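Local coordinates for periplasmic binding protein (Xylanimonas cellulosilytica, PDB 4MX8) that probably binds a metal-chelate ligand such as a ferric siderophore outside the membrane and delivers it to an ABC importer, at residues D282-W292 against I304-R315. Sequence-based numbering, arbitrary orientation.
Sequences DHVLYLNPTAW and IMIDDVLQVAAR
Trp292 donates to Asp308 across the two arms of a C-terminal strand–helix–helix unit in this TroA-like solute-binding fold: edge strand 284-287 runs into helix 289-295, and helix 299-309 returns antiparallel along the strand. The tightly packed part surrounds the indole. Leu287 CD1 sits over the centre of one face and selenomethionine Met305 crosses the other, CG 4.0 Å from the centroid of the Trp292 five-membered ring and SE above the six-membered ring, a Met-aromatic contact. Val309 CG2 closes the edge at CH2. Tryptophan suits the place because its broad faces pack against Leu287 and Met305 while its edge N-H reaches Asp308 OD2. Replacing Trp292 with an alanine would probably open a gap between Leu287 and Met305 and leave Asp308 OD2 with one donor fewer.

The far end is looser and faces solvent. A bend at chi2 (-64°) puts one face of the Arg315 guanidinium against Leu285 CD2. Arginine suits this place because its coplanar N-H groups meet two backbone carbonyls: NH1 reaches Asp282 O at 2.9 Å, and NH1 with NH2 grips Val284 O. Asp282 OD1, well out of the guanidinium plane, contributes charge alone. Between the ends, Gln311 NE2 makes a weak bond to Tyr286 O. Back at the packed end, Asp308 OD2 takes Asn288 N at 2.8 Å from above its carboxylate plane and Trp292 NE1 at 2.9 Å on its anti lone pair.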
loop_
_atom_site.group_PDB
_atom_site.type_symbol
_atom_site.label_atom_id
_atom_site.label_comp_id
_atom_site.label_asym_id
_atom_site.label_seq_id
_atom_site.Cartn_x
_atom_site.Cartn_y
_atom_site.Cartn_z
ATOM N N ASP A 282 7.391 25.606 -6.626
ATOM C CA ASP A 282 7.825 24.314 -7.157
ATOM C C ASP A 282 7.906 23.281 -6.019
ATOM O O ASP A 282 8.896 22.562 -5.845
ATOM C CB ASP A 282 9.155 24.470 -7.904
ATOM C CG ASP A 282 9.472 23.294 -8.812
ATOM O OD1 ASP A 282 8.594 22.425 -9.040
ATOM O OD2 ASP A 282 10.621 23.255 -9.307
ATOM N N HIS A 283 6.826 23.220 -5.252
ATOM C CA HIS A 283 6.733 22.405 -4.060
ATOM C C HIS A 283 5.589 21.415 -4.222
ATOM O O HIS A 283 5.019 20.957 -3.230
ATOM C CB HIS A 283 6.467 23.299 -2.852
ATOM C CG HIS A 283 7.673 24.047 -2.363
ATOM N ND1 HIS A 283 7.643 24.846 -1.238
ATOM C CD2 HIS A 283 8.945 24.107 -2.833
ATOM C CE1 HIS A 283 8.841 25.371 -1.039
ATOM N NE2 HIS A 283 9.650 24.938 -1.993
ATOM N N VAL A 284 5.234 21.105 -5.468
ATOM C CA VAL A 284 4.272 20.031 -5.749
ATOM C C VAL A 284 5.024 18.746 -6.070
ATOM O O VAL A 284 5.748 18.674 -7.056
ATOM C CB VAL A 284 3.304 20.398 -6.910
ATOM C CG1 VAL A 284 2.405 19.238 -7.258
ATOM C CG2 VAL A 284 2.459 21.594 -6.533
ATOM N N LEU A 285 4.858 17.735 -5.229
ATOM C CA LEU A 285 5.560 16.470 -5.419
ATOM C C LEU A 285 4.576 15.376 -5.775
ATOM O O LEU A 285 3.562 15.208 -5.088
ATOM C CB LEU A 285 6.288 16.076 -4.135
ATOM C CG LEU A 285 7.140 17.206 -3.576
ATOM C CD1 LEU A 285 6.990 17.188 -2.100
ATOM C CD2 LEU A 285 8.578 17.051 -3.973
ATOM N N TYR A 286 4.868 14.630 -6.840
ATOM C CA TYR A 286 3.984 13.532 -7.240
ATOM C C TYR A 286 4.466 12.170 -6.732
ATOM O O TYR A 286 5.631 11.793 -6.897
ATOM C CB TYR A 286 3.796 13.533 -8.752
ATOM C CG TYR A 286 3.039 14.742 -9.231
ATOM C CD1 TYR A 286 1.660 14.701 -9.381
ATOM C CD2 TYR A 286 3.693 15.935 -9.505
ATOM C CE1 TYR A 286 0.953 15.807 -9.806
ATOM C CE2 TYR A 286 2.995 17.044 -9.933
ATOM C CZ TYR A 286 1.626 16.971 -10.079
ATOM O OH TYR A 286 0.920 18.071 -10.484
ATOM N N LEU A 287 3.567 11.439 -6.092
ATOM C CA LEU A 287 3.928 10.146 -5.526
ATOM C C LEU A 287 3.557 9.029 -6.508
ATOM O O LEU A 287 2.672 9.213 -7.332
ATOM C CB LEU A 287 3.233 9.945 -4.177
ATOM C CG LEU A 287 3.456 11.001 -3.098
ATOM C CD1 LEU A 287 2.622 10.639 -1.911
ATOM C CD2 LEU A 287 4.906 11.066 -2.700
ATOM N N ASN A 288 4.237 7.885 -6.427
ATOM C CA ASN A 288 4.020 6.780 -7.364
ATOM C C ASN A 288 2.674 6.114 -7.081
ATOM O O ASN A 288 2.531 5.394 -6.074
ATOM C CB ASN A 288 5.157 5.760 -7.225
ATOM C CG ASN A 288 5.062 4.612 -8.223
ATOM O OD1 ASN A 288 3.980 4.164 -8.597
ATOM N ND2 ASN A 288 6.217 4.117 -8.645
ATOM N N PRO A 289 1.691 6.331 -7.980
ATOM C CA PRO A 289 0.302 5.889 -7.843
ATOM C C PRO A 289 0.216 4.410 -7.533
ATOM O O PRO A 289 -0.379 4.064 -6.516
ATOM C CB PRO A 289 -0.281 6.174 -9.219
ATOM C CG PRO A 289 0.521 7.315 -9.712
ATOM C CD PRO A 289 1.907 7.010 -9.261
ATOM N N THR A 290 0.808 3.560 -8.372
ATOM C CA THR A 290 0.835 2.117 -8.099
ATOM C C THR A 290 1.403 1.794 -6.718
ATOM O O THR A 290 0.804 1.022 -5.969
ATOM C CB THR A 290 1.645 1.333 -9.141
ATOM O OG1 THR A 290 1.151 1.619 -10.449
ATOM C CG2 THR A 290 1.504 -0.127 -8.891
ATOM N N ALA A 291 2.554 2.367 -6.374
ATOM C CA ALA A 291 3.102 2.097 -5.043
ATOM C C ALA A 291 2.206 2.635 -3.917
ATOM O O ALA A 291 1.788 1.882 -3.046
ATOM C CB ALA A 291 4.511 2.613 -4.909
ATOM N N TRP A 292 1.881 3.922 -3.947
ATOM C CA TRP A 292 1.109 4.493 -2.860
ATOM C C TRP A 292 -0.365 4.089 -2.809
ATOM O O TRP A 292 -0.983 4.164 -1.754
ATOM C CB TRP A 292 1.225 6.008 -2.855
ATOM C CG TRP A 292 2.591 6.521 -2.564
ATOM C CD1 TRP A 292 3.640 6.581 -3.431
ATOM C CD2 TRP A 292 3.055 7.080 -1.325
ATOM N NE1 TRP A 292 4.731 7.132 -2.809
ATOM C CE2 TRP A 292 4.402 7.449 -1.516
ATOM C CE3 TRP A 292 2.462 7.300 -0.076
ATOM C CZ2 TRP A 292 5.171 8.036 -0.507
ATOM C CZ3 TRP A 292 3.217 7.878 0.924
ATOM C CH2 TRP A 292 4.567 8.244 0.700
ATOM N N ILE A 304 10.343 2.569 -2.870
ATOM C CA ILE A 304 9.787 3.522 -3.827
ATOM C C ILE A 304 9.183 4.718 -3.090
ATOM O O ILE A 304 9.388 5.860 -3.477
ATOM C CB ILE A 304 8.737 2.879 -4.749
ATOM C CG1 ILE A 304 9.387 1.869 -5.672
ATOM C CG2 ILE A 304 8.027 3.911 -5.594
ATOM C CD1 ILE A 304 8.382 1.096 -6.467
HETATM N N MSE A 305 8.446 4.453 -2.019
HETATM C CA MSE A 305 7.929 5.530 -1.182
HETATM C C MSE A 305 9.044 6.431 -0.643
HETATM O O MSE A 305 8.985 7.656 -0.778
HETATM C CB MSE A 305 7.130 4.955 -0.027
HETATM C CG MSE A 305 5.910 4.180 -0.482
HETATM SE SE MSE A 305 4.941 3.418 1.007
HETATM C CE MSE A 305 3.356 2.914 0.077
ATOM N N ILE A 306 10.060 5.816 -0.045
ATOM C CA ILE A 306 11.218 6.551 0.456
ATOM C C ILE A 306 11.856 7.463 -0.611
ATOM O O ILE A 306 12.182 8.613 -0.334
ATOM C CB ILE A 306 12.259 5.601 1.094
ATOM C CG1 ILE A 306 11.660 4.952 2.347
ATOM C CG2 ILE A 306 13.504 6.341 1.469
ATOM C CD1 ILE A 306 12.349 3.693 2.779
ATOM N N ASP A 307 12.005 6.977 -1.835
ATOM C CA ASP A 307 12.565 7.818 -2.888
ATOM C C ASP A 307 11.617 8.942 -3.227
ATOM O O ASP A 307 12.042 10.062 -3.501
ATOM C CB ASP A 307 12.903 7.005 -4.138
ATOM C CG ASP A 307 14.296 6.389 -4.071
ATOM O OD1 ASP A 307 14.853 6.263 -2.947
ATOM O OD2 ASP A 307 14.833 6.036 -5.149
ATOM N N ASP A 308 10.326 8.643 -3.194
ATOM C CA ASP A 308 9.316 9.638 -3.505
ATOM C C ASP A 308 9.357 10.768 -2.491
ATOM O O ASP A 308 9.393 11.931 -2.865
ATOM C CB ASP A 308 7.923 9.007 -3.546
ATOM C CG ASP A 308 7.627 8.326 -4.873
ATOM O OD1 ASP A 308 8.456 8.449 -5.834
ATOM O OD2 ASP A 308 6.546 7.683 -4.945
ATOM N N VAL A 309 9.358 10.426 -1.209
ATOM C CA VAL A 309 9.393 11.455 -0.186
ATOM C C VAL A 309 10.700 12.248 -0.291
ATOM O O VAL A 309 10.684 13.469 -0.209
ATOM C CB VAL A 309 9.178 10.863 1.222
ATOM C CG1 VAL A 309 9.390 11.904 2.289
ATOM C CG2 VAL A 309 7.789 10.285 1.341
ATOM N N LEU A 310 11.821 11.571 -0.538
ATOM C CA LEU A 310 13.127 12.248 -0.605
ATOM C C LEU A 310 13.240 13.333 -1.676
ATOM O O LEU A 310 14.207 14.086 -1.690
ATOM C CB LEU A 310 14.277 11.243 -0.729
ATOM C CG LEU A 310 14.765 10.564 0.560
ATOM C CD1 LEU A 310 15.614 9.341 0.278
ATOM C CD2 LEU A 310 15.518 11.530 1.427
ATOM N N GLN A 311 12.254 13.423 -2.563
ATOM C CA GLN A 311 12.205 14.503 -3.542
ATOM C C GLN A 311 12.181 15.888 -2.902
ATOM O O GLN A 311 12.663 16.825 -3.524
ATOM C CB GLN A 311 10.978 14.391 -4.441
ATOM C CG GLN A 311 10.877 13.145 -5.296
ATOM C CD GLN A 311 9.544 13.066 -6.057
ATOM O OE1 GLN A 311 9.409 13.603 -7.170
ATOM N NE2 GLN A 311 8.554 12.402 -5.452
ATOM N N VAL A 312 11.608 16.046 -1.696
ATOM C CA VAL A 312 11.582 17.392 -1.081
ATOM C C VAL A 312 12.963 17.976 -0.935
ATOM O O VAL A 312 13.134 19.193 -0.995
ATOM C CB VAL A 312 10.968 17.474 0.325
ATOM C CG1 VAL A 312 9.503 17.730 0.247
ATOM C CG2 VAL A 312 11.302 16.249 1.153
ATOM N N ALA A 313 13.942 17.105 -0.728
ATOM C CA ALA A 313 15.317 17.538 -0.554
ATOM C C ALA A 313 15.780 18.348 -1.751
ATOM O O ALA A 313 16.602 19.257 -1.617
ATOM C CB ALA A 313 16.218 16.353 -0.346
ATOM N N ALA A 314 15.228 18.036 -2.918
ATOM C CA ALA A 314 15.717 18.626 -4.158
ATOM C C ALA A 314 15.047 19.946 -4.564
ATOM O O ALA A 314 15.545 20.633 -5.454
ATOM C CB ALA A 314 15.619 17.628 -5.273
ATOM N N ARG A 315 13.940 20.303 -3.918
ATOM C CA ARG A 315 13.153 21.473 -4.331
ATOM C C ARG A 315 13.574 22.790 -3.672
ATOM O O ARG A 315 14.267 22.792 -2.658
ATOM C CB ARG A 315 11.666 21.227 -4.075
ATOM C CG ARG A 315 11.151 19.969 -4.698
ATOM C CD ARG A 315 11.243 20.027 -6.206
ATOM N NE ARG A 315 10.566 18.874 -6.784
ATOM C CZ ARG A 315 9.257 18.823 -7.019
ATOM N NH1 ARG A 315 8.492 19.867 -6.742
ATOM N NH2 ARG A 315 8.714 17.729 -7.529
#